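Local coordinates for ThiJ/PfpI domain protein (Brachyspira murdochii, PDB 4HCJ) that is of uncertain function but belongs to the DJ-1/PfpI family, binds magnesium ions and may act as a hydrolase, at residues E121-T126 against V148-I153; L93-L98 against A115-L120; T43-A48 against D59-E64; I107-V112 against S129-H134; D21-E26 against N157-S162. One frame throughout, in Å; residues are numbered along the deposited sequence. Where two conformers were deposited one is given.

How the interactions relate
Interactions 2, 1 and 4 form a continuous patch around helix 110-116 and the strand that follows it. Ile153 CD1 of interaction 1 lies 3.6 Å from Ile119 O of interaction 2, and Leu120 CD1 of interaction 2 packs 3.8 Å from Val111 CG1 of interaction 4. Interaction 4 passes on to interaction 5 where Gly108 CA approaches Glu23 OE2 to 3.7 Å, at the turn that carries the nucleophile in many relatives. Interaction 3 is the most remote from interaction 1, their centres about 28 Å apart, yet it meets interaction 2 where Phe62 packs on Leu93. The magnesium-binding His137 is closest to interaction 4, about 5 Å from the His134 side chain.

Interaction 1 of 5, residues E121-T126 against V148-I153; sequences EEINVT and VVSGNI
Val148 lays its two methyl groups along the backbone of residues 124-126. CG1 comes within 3.4 Å of Asn124 O, and CG2 settles 3.8 Å from Thr126 N, where it also meets the CB and CG2 of Thr126. Beside this, Ser150 OG donates a 2.7 Å hydrogen bond to Asn124 O. The C=O...OG angle is 133° and the hydroxyl is tilted 23° from the carbonyl plane, so it comes in well off the line of the C=O bond. Ser150 owes this reach to a chi1 of -65°, which swings OG away from its own carbonyl carbon. A water also donates to Asn124 O at 2.9 Å and links it to Val148 O. Further along, Ile123 CG2 packs 4.1 Å from Ile153 CD1, the two isoleucines crossing at about a right angle.

Residues 148-150 belong to the outermost strand of the main sheet, and a type II' turn from Ser150 to Ile153 leads into the neighbouring strand 153-156. Strand 124-125 instead pairs with 141-142 in a separate two-stranded sheet, and Asn124 OD1 bonds there to Asn141, while Thr126 N bonds Thr155 OG1 of the main sheet. Between the two segments the polar connection rests on one carbonyl that takes a hydroxyl and a water, so it depends on the Ser150 rotamer and a bound solvent molecule as well as on the flanking methyl groups.

Interaction 2 of 5, residues L93-L98 against A115-L120; sequences LAKLFL and ANAKIL
The carbonyl oxygen of Ala117 is approached by three successive methylene carbons of Lys95, in one of the two conformers modelled for that lysine. CE comes closest, 3.3 Å from Ala117 O, with CD and CG somewhat farther along the same side chain. The chain bends at chi3 and chi4, and this carries NZ back to a weak hydrogen bond with Gln91 O of its own helix. Lys95 thus meets the other segment with its aliphatic part.

The remainder of the contact is apolar. Ala94 CB abuts Ala117 CB at 4.1 Å and Ile119 CD1 at the same distance. Ile119 divides its two branches between partners: with chi1 at 68°, CG1 stands between the backbone N and the carbonyl carbon and sends CD1 to Ala94, while CG2 faces Lys95 CG at 3.9 Å and Leu98 CD2, likewise at 3.9 Å. Leu98 and Ile119 run past each other in opposite directions.

Helix 88-99 is the crossover helix of a beta-alpha-beta unit linking the parallel, adjacent strands 72-75 and 103-107. The other segment is the end of helix 110-116, closed at Lys118 by a Schellman motif in which Lys118 N bonds Ala115 O at 3.0 Å. That turn brings Ile119 round to face the helix, and both Leu98 and Ile119 also rest on Val104 of the sheet. Since the cross-contact is carried by methyl and methylene groups, it depends on complementary shape rather than on directional bonds, with the small alanines permitting the close approach of the two backbones.

Interaction 3 of 5, residues T43-A48 against D59-E64; sequences TFIGTA and DLLFSE
At the open end of the beta hairpin made by strands 46-50 and 55-61, Ile45 covers the backbone at Leu60 and Leu61 with its CD1 methyl. That carbon lies 3.5 Å from Leu60 C and equally far from Leu61 N, over the peptide link between them. Ile45 holds CG1 opposite its own carbonyl carbon (chi1 -59°), and a second bend at chi2 brings CD1 over that peptide. Ile45 and Leu61 cross at about a right angle, with CD1 4.0 Å from Leu61 CG. Leu61 CD2 passes beside Ile45 CG1 and reaches within 3.6 Å of Phe44 CA, near Thr43 O.

The hairpin pairs Gly46 with Ile58 and Ala48 with Thr56, but ahead of Gly46 the chain of residues 43-45 joins it to strand 37-42, the other neighbour of strand 55-61. Leu60 pairs its backbone with Val40 and Ser42 of that strand. Past Leu61 the chain enters a 3-10 segment, and Glu64 at its end turns OE1 back to accept from Leu61 N at 2.9 Å, with an N-H...O angle of 171°. The N-H meets this oxygen from above the carboxylate plane, 39° out of it, and Ile45 CD1 lies 3.8 Å from the same Glu64 OE1. Thr43 CG2 touches Phe62 CE2 at 3.6 Å, their side chains pointing the same way, and Thr43 N stands over one face of the ring, offset toward its rim. Phe62 continues against Thr90 and Leu93 of helix 88-99.

Interaction 4 of 5, residues I107-V112 against S129-H134; sequences IGSGVV and SADESH
Val112 and Asp131 cross at about a right angle, the valine presenting CG2 to the aspartate CB at 3.7 Å. Residues 107-110 form the sharp turn between strand 103-107 and helix 110-116 that in DJ-1/PfpI relatives is the nucleophile elbow. By sequence, Gly108 probably occupies the position of the usual cysteine, and its positive phi of 56° fits that type of turn, here a type II' turn from Ile107 to Gly110.

The other methyl of Val112, CG1, reaches His134 CB at 3.8 Å and approaches the imidazole obliquely. With chi1 at 178°, CG1 lies anti to the backbone N and points to His134, while CG2, anti to the carbonyl carbon, points to Asp131. The histidine ring also meets Trp85, their planes inclined at about 55°, and Trp85 further touches Val112 and Asp131. His134 lies about one helical turn before His137, a magnesium ligand.

Asp131, at the N-cap position of helix 132-137, turns its carboxylate across to the elbow instead of bonding its own helix end. Ser109 OG donates to Asp131 OD2 at 2.9 Å, and OD2 accepts with its syn lone pair, on the side of the other carboxylate oxygen. The same OD2 receives a second hydrogen from a water at 2.8 Å, and this water also donates to Gly108 O at 2.7 Å.

Interaction 5 of 5, residues D21-E26 against N157-S162; sequences DEEYFE and NGPTSS
Glu23 lies across Pro159, its OE2 3.4 Å from the ring carbon CD, while Ser162 OG closes in on the helix backbone at 3.3 Å from Glu23 CA. Glu22 brings its carboxylate to the CB of the same ring, OE1 3.9 Å from Pro159 CB, through a chain bent at chi2 (96°). One turn farther on, Glu26 OE1 sits 3.4 Å from Ser162 CB in one of two conformers. All of these are van der Waals contacts: the Glu23 N to Ser162 OG pair has a poor angle, and Pro159 N has no hydrogen to offer Glu23 OE2.

The second shell fixes both sides. Ser162 OG donates to Pro159 O at 2.8 Å, with a C=O...OG angle of 116°, and Ser162 N bonds the same oxygen from the same face of its plane. A water also donates to Pro159 O and to Glu26 OE1, 2.8 Å from each, joining the segments through solvent. Ser161 OG donates to Asn157 OD1 at 2.7 Å, bracing the loop internally. Glu23 OE1 accepts from Gly77 N, while Glu22 OE1 also accepts from Gln20 NE2. Glu23 probably corresponds to the conserved acidic residue beside the nucleophile elbow in DJ-1/PfpI relatives, as its closeness to Gly108 suggests.

In the fold, the contact joins the first turns of helix 21-33 to the loop that runs from strand 153-156 into helix 162-174. Glu23 and Ser162 both touch Ile107, the last residue of strand 103-107, so the two helix starts meet over the end of that strand.

Interaction 1 of 5, residues E121-T126 against V148-I153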
# COMPACT_ATOMS: atom_id res chain seq x y z
N GLU A 121 5.68 -14.37 -2.90
CA GLU A 121 5.80 -15.79 -3.23
C GLU A 121 5.58 -16.65 -1.99
O GLU A 121 6.25 -16.47 -0.97
CB GLU A 121 7.16 -16.08 -3.85
CG GLU A 121 7.43 -15.33 -5.12
CD GLU A 121 8.49 -16.00 -5.97
OE1 GLU A 121 9.66 -16.06 -5.55
OE2 GLU A 121 8.15 -16.47 -7.08
N GLU A 122 4.62 -17.58 -2.07
CA GLU A 122 4.28 -18.48 -0.97
C GLU A 122 3.68 -17.75 0.23
O GLU A 122 3.66 -18.30 1.32
CB GLU A 122 5.47 -19.36 -0.56
CG GLU A 122 6.28 -19.87 -1.74
CD GLU A 122 5.47 -20.65 -2.74
OE1 GLU A 122 4.60 -21.43 -2.32
OE2 GLU A 122 5.70 -20.49 -3.97
N ILE A 123 3.17 -16.53 0.02
CA ILE A 123 2.56 -15.74 1.09
C ILE A 123 1.05 -15.71 0.91
O ILE A 123 0.53 -15.59 -0.21
CB ILE A 123 3.10 -14.28 1.07
CG1 ILE A 123 4.63 -14.24 1.15
CG2 ILE A 123 2.46 -13.43 2.18
CD1 ILE A 123 5.22 -14.88 2.41
N ASN A 124 0.32 -15.82 2.03
CA ASN A 124 -1.13 -15.70 2.02
C ASN A 124 -1.54 -14.24 1.91
O ASN A 124 -1.08 -13.40 2.70
CB ASN A 124 -1.73 -16.26 3.31
CG ASN A 124 -1.51 -17.75 3.45
OD1 ASN A 124 -1.17 -18.46 2.51
ND2 ASN A 124 -1.74 -18.24 4.65
N VAL A 125 -2.41 -13.95 0.95
CA VAL A 125 -2.82 -12.59 0.64
C VAL A 125 -4.27 -12.57 0.21
O VAL A 125 -4.88 -13.62 -0.04
CB VAL A 125 -1.97 -11.95 -0.49
CG1 VAL A 125 -0.48 -12.01 -0.17
CG2 VAL A 125 -2.27 -12.60 -1.83
N THR A 126 -4.81 -11.36 0.07
CA THR A 126 -6.00 -11.18 -0.72
C THR A 126 -5.74 -10.03 -1.70
O THR A 126 -4.67 -9.41 -1.67
CB THR A 126 -7.24 -10.97 0.17
OG1 THR A 126 -8.39 -10.97 -0.68
CG2 THR A 126 -7.14 -9.68 0.97
N VAL A 148 -5.92 -9.70 4.93
CA VAL A 148 -5.06 -10.79 5.38
C VAL A 148 -3.78 -10.21 5.95
O VAL A 148 -3.06 -9.46 5.28
CB VAL A 148 -4.69 -11.78 4.24
CG1 VAL A 148 -3.75 -12.88 4.74
CG2 VAL A 148 -5.94 -12.37 3.60
N VAL A 149 -3.47 -10.59 7.19
CA VAL A 149 -2.21 -10.23 7.83
C VAL A 149 -1.31 -11.46 7.82
O VAL A 149 -1.67 -12.50 8.39
CB VAL A 149 -2.43 -9.76 9.29
CG1 VAL A 149 -1.10 -9.53 9.99
CG2 VAL A 149 -3.30 -8.51 9.32
N SER A 150 -0.14 -11.33 7.19
CA SER A 150 0.84 -12.41 7.10
C SER A 150 2.18 -11.86 7.58
O SER A 150 2.98 -11.38 6.78
CB SER A 150 0.92 -12.94 5.67
OG SER A 150 -0.32 -13.53 5.33
N GLY A 151 2.40 -11.90 8.89
CA GLY A 151 3.58 -11.29 9.45
C GLY A 151 3.58 -9.79 9.23
O GLY A 151 2.65 -9.10 9.65
N ASN A 152 4.62 -9.29 8.56
CA ASN A 152 4.73 -7.86 8.27
C ASN A 152 4.03 -7.45 6.97
O ASN A 152 4.07 -6.29 6.62
CB ASN A 152 6.20 -7.45 8.17
CG ASN A 152 6.90 -7.46 9.50
OD1 ASN A 152 6.29 -7.66 10.54
ND2 ASN A 152 8.20 -7.24 9.46
N ILE A 153 3.42 -8.41 6.27
CA ILE A 153 2.71 -8.14 5.03
C ILE A 153 1.22 -8.08 5.32
O ILE A 153 0.67 -8.99 5.95
CB ILE A 153 3.05 -9.22 3.97
CG1 ILE A 153 4.53 -9.12 3.58
CG2 ILE A 153 2.13 -9.11 2.76
CD1 ILE A 153 5.03 -10.26 2.73
O HOH W 1 -1.32 -10.54 3.18

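Interaction 2 of 5, residues L93-L98 against A115-L120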
# COMPACT_ATOMS: atom_id res chain seq x y z
N LEU A 93 10.57 -0.09 -3.90
CA LEU A 93 10.13 0.34 -2.57
C LEU A 93 9.52 -0.81 -1.78
O LEU A 93 9.72 -0.91 -0.56
CB LEU A 93 9.17 1.52 -2.65
CG LEU A 93 9.79 2.84 -3.14
CD1 LEU A 93 8.73 3.92 -3.25
CD2 LEU A 93 10.93 3.29 -2.23
N ALA A 94 8.76 -1.68 -2.43
CA ALA A 94 8.19 -2.84 -1.74
C ALA A 94 9.31 -3.69 -1.13
O ALA A 94 9.26 -4.08 0.04
CB ALA A 94 7.36 -3.67 -2.69
N LYS A 95 10.34 -3.96 -1.93
CA LYS A 95 11.46 -4.77 -1.47
C LYS A 95 12.26 -4.06 -0.39
O LYS A 95 12.68 -4.68 0.59
CB LYS A 95 12.37 -5.14 -2.65
CG LYS A 95 11.66 -5.99 -3.70
CD LYS A 95 12.60 -6.50 -4.77
CE LYS A 95 12.02 -6.27 -6.16
NZ LYS A 95 12.34 -4.91 -6.68
N LEU A 96 12.46 -2.75 -0.57
CA LEU A 96 13.22 -1.95 0.40
C LEU A 96 12.57 -2.02 1.77
O LEU A 96 13.23 -2.25 2.79
CB LEU A 96 13.28 -0.49 -0.06
CG LEU A 96 13.95 0.52 0.87
CD1 LEU A 96 15.44 0.28 0.92
CD2 LEU A 96 13.61 1.94 0.42
N PHE A 97 11.26 -1.81 1.82
CA PHE A 97 10.56 -1.84 3.10
C PHE A 97 10.58 -3.24 3.70
O PHE A 97 10.82 -3.40 4.89
CB PHE A 97 9.14 -1.28 2.96
CG PHE A 97 9.09 0.22 3.10
CD1 PHE A 97 9.57 1.06 2.11
CD2 PHE A 97 8.55 0.80 4.24
CE1 PHE A 97 9.52 2.43 2.26
CE2 PHE A 97 8.51 2.18 4.40
CZ PHE A 97 9.00 2.99 3.40
N LEU A 98 10.35 -4.26 2.87
CA LEU A 98 10.37 -5.63 3.40
C LEU A 98 11.74 -5.95 4.00
O LEU A 98 11.83 -6.50 5.11
CB LEU A 98 10.01 -6.65 2.33
CG LEU A 98 9.67 -8.03 2.91
CD1 LEU A 98 8.30 -8.03 3.59
CD2 LEU A 98 9.75 -9.09 1.83
N ALA A 115 3.12 -8.19 -5.63
CA ALA A 115 3.23 -9.48 -6.30
C ALA A 115 4.34 -9.44 -7.35
O ALA A 115 5.18 -10.34 -7.43
CB ALA A 115 1.91 -9.85 -6.94
N ASN A 116 4.34 -8.38 -8.16
CA ASN A 116 5.32 -8.24 -9.22
C ASN A 116 6.74 -8.02 -8.70
O ASN A 116 7.71 -8.35 -9.38
CB ASN A 116 4.93 -7.12 -10.17
CG ASN A 116 3.74 -7.47 -11.05
OD1 ASN A 116 3.27 -8.61 -11.07
ND2 ASN A 116 3.25 -6.50 -11.80
N ALA A 117 6.87 -7.48 -7.49
CA ALA A 117 8.16 -7.33 -6.82
C ALA A 117 8.69 -8.65 -6.26
O ALA A 117 9.81 -8.69 -5.72
CB ALA A 117 8.04 -6.32 -5.69
N LYS A 118 7.91 -9.72 -6.37
CA LYS A 118 8.28 -11.06 -5.89
C LYS A 118 8.41 -11.12 -4.38
O LYS A 118 9.19 -11.92 -3.85
CB LYS A 118 9.56 -11.56 -6.55
CG LYS A 118 9.44 -11.61 -8.04
CD LYS A 118 8.34 -12.56 -8.38
CE LYS A 118 7.40 -11.93 -9.34
NZ LYS A 118 7.64 -12.53 -10.70
N ILE A 119 7.65 -10.30 -3.67
CA ILE A 119 7.63 -10.39 -2.21
C ILE A 119 6.44 -11.16 -1.67
O ILE A 119 6.32 -11.32 -0.46
CB ILE A 119 7.74 -9.00 -1.53
CG1 ILE A 119 6.49 -8.13 -1.75
CG2 ILE A 119 9.04 -8.28 -1.93
CD1 ILE A 119 6.32 -7.08 -0.65
N LEU A 120 5.59 -11.67 -2.55
CA LEU A 120 4.41 -12.42 -2.12
C LEU A 120 4.51 -13.90 -2.46
O LEU A 120 3.52 -14.64 -2.32
CB LEU A 120 3.12 -11.84 -2.70
CG LEU A 120 2.88 -10.35 -2.42
CD1 LEU A 120 1.54 -9.91 -3.01
CD2 LEU A 120 2.94 -10.05 -0.94

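Interaction 3 of 5, residues T43-A48 against D59-E64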
# COMPACT_ATOMS: atom_id res chain seq x y z
N THR A 43 4.91 10.02 -8.66
CA THR A 43 5.84 10.25 -9.75
C THR A 43 6.19 11.72 -9.96
O THR A 43 7.08 12.02 -10.75
CB THR A 43 5.29 9.68 -11.05
OG1 THR A 43 3.96 10.18 -11.25
CG2 THR A 43 5.24 8.15 -11.03
N PHE A 44 5.51 12.63 -9.27
CA PHE A 44 5.80 14.06 -9.36
C PHE A 44 5.41 14.71 -8.05
O PHE A 44 4.59 14.16 -7.32
CB PHE A 44 5.06 14.71 -10.54
CG PHE A 44 3.55 14.75 -10.39
CD1 PHE A 44 2.92 15.88 -9.88
CD2 PHE A 44 2.78 13.66 -10.76
CE1 PHE A 44 1.53 15.91 -9.74
CE2 PHE A 44 1.40 13.68 -10.62
CZ PHE A 44 0.77 14.81 -10.12
N ILE A 45 5.96 15.89 -7.78
CA ILE A 45 5.58 16.67 -6.60
C ILE A 45 4.48 17.63 -7.03
O ILE A 45 4.69 18.50 -7.90
CB ILE A 45 6.78 17.48 -6.04
CG1 ILE A 45 7.92 16.54 -5.64
CG2 ILE A 45 6.32 18.35 -4.87
CD1 ILE A 45 7.54 15.54 -4.62
N GLY A 46 3.32 17.52 -6.41
CA GLY A 46 2.21 18.38 -6.75
C GLY A 46 0.91 17.72 -6.36
O GLY A 46 0.89 16.81 -5.54
N THR A 47 -0.18 18.15 -6.98
CA THR A 47 -1.50 17.71 -6.57
C THR A 47 -1.92 16.45 -7.30
O THR A 47 -1.93 16.41 -8.53
CB THR A 47 -2.52 18.82 -6.83
OG1 THR A 47 -2.05 20.02 -6.20
CG2 THR A 47 -3.88 18.42 -6.28
N ALA A 48 -2.25 15.42 -6.52
CA ALA A 48 -2.80 14.17 -7.02
C ALA A 48 -4.32 14.25 -7.07
O ALA A 48 -4.94 14.96 -6.27
CB ALA A 48 -2.39 13.03 -6.13
N ASP A 59 3.84 14.46 -1.38
CA ASP A 59 4.95 14.98 -0.59
C ASP A 59 6.33 14.65 -1.16
O ASP A 59 7.27 15.45 -0.98
CB ASP A 59 4.87 14.43 0.83
CG ASP A 59 3.55 14.76 1.49
OD1 ASP A 59 3.36 15.94 1.82
OD2 ASP A 59 2.71 13.85 1.66
N LEU A 60 6.45 13.47 -1.75
CA LEU A 60 7.74 12.88 -2.09
C LEU A 60 7.69 12.21 -3.45
O LEU A 60 6.69 11.59 -3.80
CB LEU A 60 8.07 11.76 -1.08
CG LEU A 60 8.35 12.21 0.36
CD1 LEU A 60 8.24 11.04 1.32
CD2 LEU A 60 9.73 12.84 0.47
N LEU A 61 8.80 12.28 -4.18
CA LEU A 61 9.00 11.38 -5.30
C LEU A 61 9.36 10.01 -4.74
O LEU A 61 9.94 9.91 -3.66
CB LEU A 61 10.17 11.84 -6.15
CG LEU A 61 10.03 13.25 -6.74
CD1 LEU A 61 11.34 13.66 -7.39
CD2 LEU A 61 8.89 13.29 -7.75
N PHE A 62 9.09 8.93 -5.50
CA PHE A 62 9.57 7.61 -5.08
C PHE A 62 11.07 7.68 -4.77
O PHE A 62 11.56 7.08 -3.80
CB PHE A 62 9.34 6.56 -6.18
CG PHE A 62 7.90 6.37 -6.56
CD1 PHE A 62 6.88 6.41 -5.62
CD2 PHE A 62 7.56 6.17 -7.89
CE1 PHE A 62 5.56 6.23 -6.00
CE2 PHE A 62 6.25 5.98 -8.28
CZ PHE A 62 5.24 6.02 -7.34
N SER A 63 11.81 8.41 -5.61
CA SER A 63 13.25 8.47 -5.48
C SER A 63 13.73 9.19 -4.24
O SER A 63 14.91 9.08 -3.91
CB SER A 63 13.85 9.17 -6.70
OG SER A 63 13.45 10.53 -6.75
N GLU A 64 12.83 9.91 -3.55
CA GLU A 64 13.15 10.65 -2.33
C GLU A 64 12.83 9.88 -1.06
O GLU A 64 13.09 10.35 0.03
CB GLU A 64 12.41 11.99 -2.31
CG GLU A 64 12.89 12.95 -3.39
CD GLU A 64 12.03 14.20 -3.54
OE1 GLU A 64 10.81 14.16 -3.25
OE2 GLU A 64 12.57 15.24 -3.98

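Interaction 4 of 5, residues I107-V112 against S129-H134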
# COMPACT_ATOMS: atom_id res chain seq x y z
N ILE A 107 -3.56 -2.56 -0.88
CA ILE A 107 -4.99 -2.69 -0.98
C ILE A 107 -5.43 -2.61 -2.43
O ILE A 107 -4.93 -1.81 -3.21
CB ILE A 107 -5.73 -1.66 -0.07
CG1 ILE A 107 -7.25 -1.81 -0.18
CG2 ILE A 107 -5.26 -0.23 -0.32
CD1 ILE A 107 -8.03 -1.13 0.94
N GLY A 108 -6.36 -3.48 -2.79
CA GLY A 108 -6.86 -3.49 -4.15
C GLY A 108 -5.72 -3.67 -5.13
O GLY A 108 -4.82 -4.49 -4.93
N SER A 109 -5.74 -2.89 -6.21
CA SER A 109 -4.72 -3.02 -7.24
C SER A 109 -3.29 -2.75 -6.76
O SER A 109 -2.34 -3.14 -7.42
CB SER A 109 -5.07 -2.16 -8.44
OG SER A 109 -6.24 -2.66 -9.06
N GLY A 110 -3.13 -2.09 -5.61
CA GLY A 110 -1.80 -1.93 -5.06
C GLY A 110 -1.09 -3.25 -4.77
O GLY A 110 0.15 -3.32 -4.82
N VAL A 111 -1.85 -4.31 -4.48
CA VAL A 111 -1.26 -5.61 -4.17
C VAL A 111 -0.45 -6.13 -5.36
O VAL A 111 0.52 -6.86 -5.17
CB VAL A 111 -2.35 -6.62 -3.74
CG1 VAL A 111 -1.76 -8.00 -3.46
CG2 VAL A 111 -3.07 -6.11 -2.49
N VAL A 112 -0.85 -5.79 -6.60
CA VAL A 112 -0.13 -6.27 -7.77
C VAL A 112 1.32 -5.78 -7.81
O VAL A 112 2.20 -6.50 -8.27
CB VAL A 112 -0.89 -5.96 -9.06
CG1 VAL A 112 -0.10 -6.41 -10.29
CG2 VAL A 112 -2.26 -6.62 -9.03
N SER A 129 -10.51 -8.88 -6.90
CA SER A 129 -10.91 -10.05 -7.65
C SER A 129 -10.42 -10.04 -9.12
O SER A 129 -9.89 -11.04 -9.62
CB SER A 129 -12.43 -10.17 -7.61
OG SER A 129 -12.82 -11.34 -8.27
N ALA A 130 -10.55 -8.90 -9.77
CA ALA A 130 -10.11 -8.76 -11.16
C ALA A 130 -8.61 -8.99 -11.37
O ALA A 130 -8.18 -9.28 -12.49
CB ALA A 130 -10.49 -7.38 -11.69
N ASP A 131 -7.82 -8.86 -10.31
CA ASP A 131 -6.38 -8.92 -10.41
C ASP A 131 -5.79 -10.27 -10.00
O ASP A 131 -4.56 -10.40 -9.90
CB ASP A 131 -5.74 -7.84 -9.51
CG ASP A 131 -6.07 -6.41 -9.91
OD1 ASP A 131 -6.48 -6.18 -11.08
OD2 ASP A 131 -5.90 -5.50 -9.04
N GLU A 132 -6.62 -11.27 -9.77
CA GLU A 132 -6.10 -12.51 -9.23
C GLU A 132 -5.11 -13.23 -10.19
O GLU A 132 -4.23 -13.96 -9.72
CB GLU A 132 -7.27 -13.39 -8.75
CG GLU A 132 -8.05 -12.77 -7.54
CD GLU A 132 -9.18 -13.63 -6.98
OE1 GLU A 132 -9.30 -14.79 -7.36
OE2 GLU A 132 -9.97 -13.13 -6.15
N SER A 133 -5.21 -13.01 -11.51
CA SER A 133 -4.21 -13.55 -12.43
C SER A 133 -2.80 -13.10 -12.05
O SER A 133 -1.88 -13.91 -11.93
CB SER A 133 -4.55 -13.11 -13.85
OG SER A 133 -4.53 -11.71 -13.96
N HIS A 134 -2.64 -11.79 -11.85
CA HIS A 134 -1.32 -11.24 -11.58
C HIS A 134 -0.79 -11.70 -10.25
O HIS A 134 0.41 -11.96 -10.08
CB HIS A 134 -1.37 -9.71 -11.57
CG HIS A 134 -2.02 -9.14 -12.78
ND1 HIS A 134 -1.37 -9.02 -13.98
CD2 HIS A 134 -3.26 -8.64 -12.96
CE1 HIS A 134 -2.19 -8.49 -14.87
NE2 HIS A 134 -3.35 -8.26 -14.28
O HOH W 2 -5.31 -6.62 -6.55
O HOH W 3 -7.36 -3.93 -11.89

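Interaction 5 of 5, residues D21-E26 against N157-S162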
# COMPACT_ATOMS: atom_id res chain seq x y z
N ASP A 21 -9.89 6.58 -4.48
CA ASP A 21 -10.12 7.55 -3.42
C ASP A 21 -10.35 6.91 -2.05
O ASP A 21 -9.75 7.32 -1.06
CB ASP A 21 -11.33 8.46 -3.73
CG ASP A 21 -11.17 9.25 -5.01
OD1 ASP A 21 -11.38 10.49 -4.97
OD2 ASP A 21 -10.87 8.64 -6.05
N GLU A 22 -11.24 5.93 -1.98
CA GLU A 22 -11.64 5.42 -0.67
C GLU A 22 -10.46 4.79 0.04
O GLU A 22 -10.29 4.90 1.25
CB GLU A 22 -12.73 4.37 -0.80
CG GLU A 22 -13.98 4.82 -1.53
CD GLU A 22 -13.99 4.47 -3.01
OE1 GLU A 22 -12.92 4.54 -3.67
OE2 GLU A 22 -15.07 4.10 -3.52
N GLU A 23 -9.64 4.08 -0.73
CA GLU A 23 -8.50 3.37 -0.16
C GLU A 23 -7.55 4.33 0.52
O GLU A 23 -7.03 4.05 1.61
CB GLU A 23 -7.77 2.56 -1.23
CG GLU A 23 -8.59 1.42 -1.82
CD GLU A 23 -7.92 0.72 -2.98
OE1 GLU A 23 -6.78 1.08 -3.32
OE2 GLU A 23 -8.54 -0.21 -3.56
N TYR A 24 -7.32 5.48 -0.12
CA TYR A 24 -6.47 6.51 0.44
C TYR A 24 -7.17 7.28 1.57
O TYR A 24 -6.67 7.31 2.70
CB TYR A 24 -5.99 7.49 -0.66
CG TYR A 24 -5.24 8.67 -0.09
CD1 TYR A 24 -3.96 8.53 0.47
CD2 TYR A 24 -5.82 9.94 -0.09
CE1 TYR A 24 -3.30 9.61 1.01
CE2 TYR A 24 -5.15 11.03 0.44
CZ TYR A 24 -3.89 10.86 0.98
OH TYR A 24 -3.24 11.96 1.50
N PHE A 25 -8.28 7.94 1.27
CA PHE A 25 -8.88 8.85 2.25
C PHE A 25 -9.40 8.14 3.50
O PHE A 25 -9.24 8.65 4.61
CB PHE A 25 -9.98 9.71 1.61
CG PHE A 25 -9.46 10.69 0.59
CD1 PHE A 25 -8.73 11.81 0.97
CD2 PHE A 25 -9.70 10.47 -0.77
CE1 PHE A 25 -8.25 12.70 0.02
CE2 PHE A 25 -9.22 11.37 -1.73
CZ PHE A 25 -8.49 12.48 -1.33
N GLU A 26 -10.01 6.97 3.33
CA GLU A 26 -10.55 6.27 4.49
C GLU A 26 -9.45 5.68 5.36
O GLU A 26 -9.54 5.70 6.59
CB GLU A 26 -11.56 5.20 4.08
CG GLU A 26 -12.78 5.77 3.38
CD GLU A 26 -13.79 4.72 2.94
OE1 GLU A 26 -13.60 3.53 3.28
OE2 GLU A 26 -14.77 5.07 2.25
N ASN A 157 -8.68 -6.42 -0.18
CA ASN A 157 -9.24 -6.75 -1.48
C ASN A 157 -9.88 -5.59 -2.26
O ASN A 157 -10.55 -5.84 -3.25
CB ASN A 157 -10.22 -7.92 -1.39
CG ASN A 157 -11.50 -7.56 -0.68
OD1 ASN A 157 -11.63 -6.48 -0.13
ND2 ASN A 157 -12.43 -8.50 -0.66
N GLY A 158 -9.68 -4.35 -1.84
CA GLY A 158 -10.18 -3.21 -2.59
C GLY A 158 -10.94 -2.22 -1.73
O GLY A 158 -10.91 -2.29 -0.50
N PRO A 159 -11.63 -1.27 -2.38
CA PRO A 159 -12.14 -0.11 -1.66
C PRO A 159 -13.19 -0.44 -0.61
O PRO A 159 -13.28 0.30 0.36
CB PRO A 159 -12.68 0.80 -2.77
CG PRO A 159 -12.83 -0.09 -3.97
CD PRO A 159 -11.78 -1.14 -3.84
N THR A 160 -13.93 -1.55 -0.79
CA THR A 160 -14.95 -1.96 0.20
C THR A 160 -14.33 -2.38 1.52
O THR A 160 -15.02 -2.50 2.53
CB THR A 160 -15.89 -3.09 -0.32
OG1 THR A 160 -15.16 -4.33 -0.44
CG2 THR A 160 -16.52 -2.73 -1.67
N SER A 161 -13.03 -2.62 1.53
CA SER A 161 -12.32 -3.06 2.72
C SER A 161 -11.35 -2.03 3.28
O SER A 161 -10.49 -2.36 4.09
CB SER A 161 -11.61 -4.39 2.44
OG SER A 161 -12.57 -5.37 2.12
N SER A 162 -11.47 -0.77 2.86
CA SER A 162 -10.51 0.25 3.24
C SER A 162 -10.35 0.42 4.76
O SER A 162 -9.23 0.53 5.27
CB SER A 162 -10.86 1.60 2.61
OG SER A 162 -10.88 1.51 1.20
O HOH W 4 -14.29 0.37 4.28
O HOH W 5 -14.99 1.33 2.33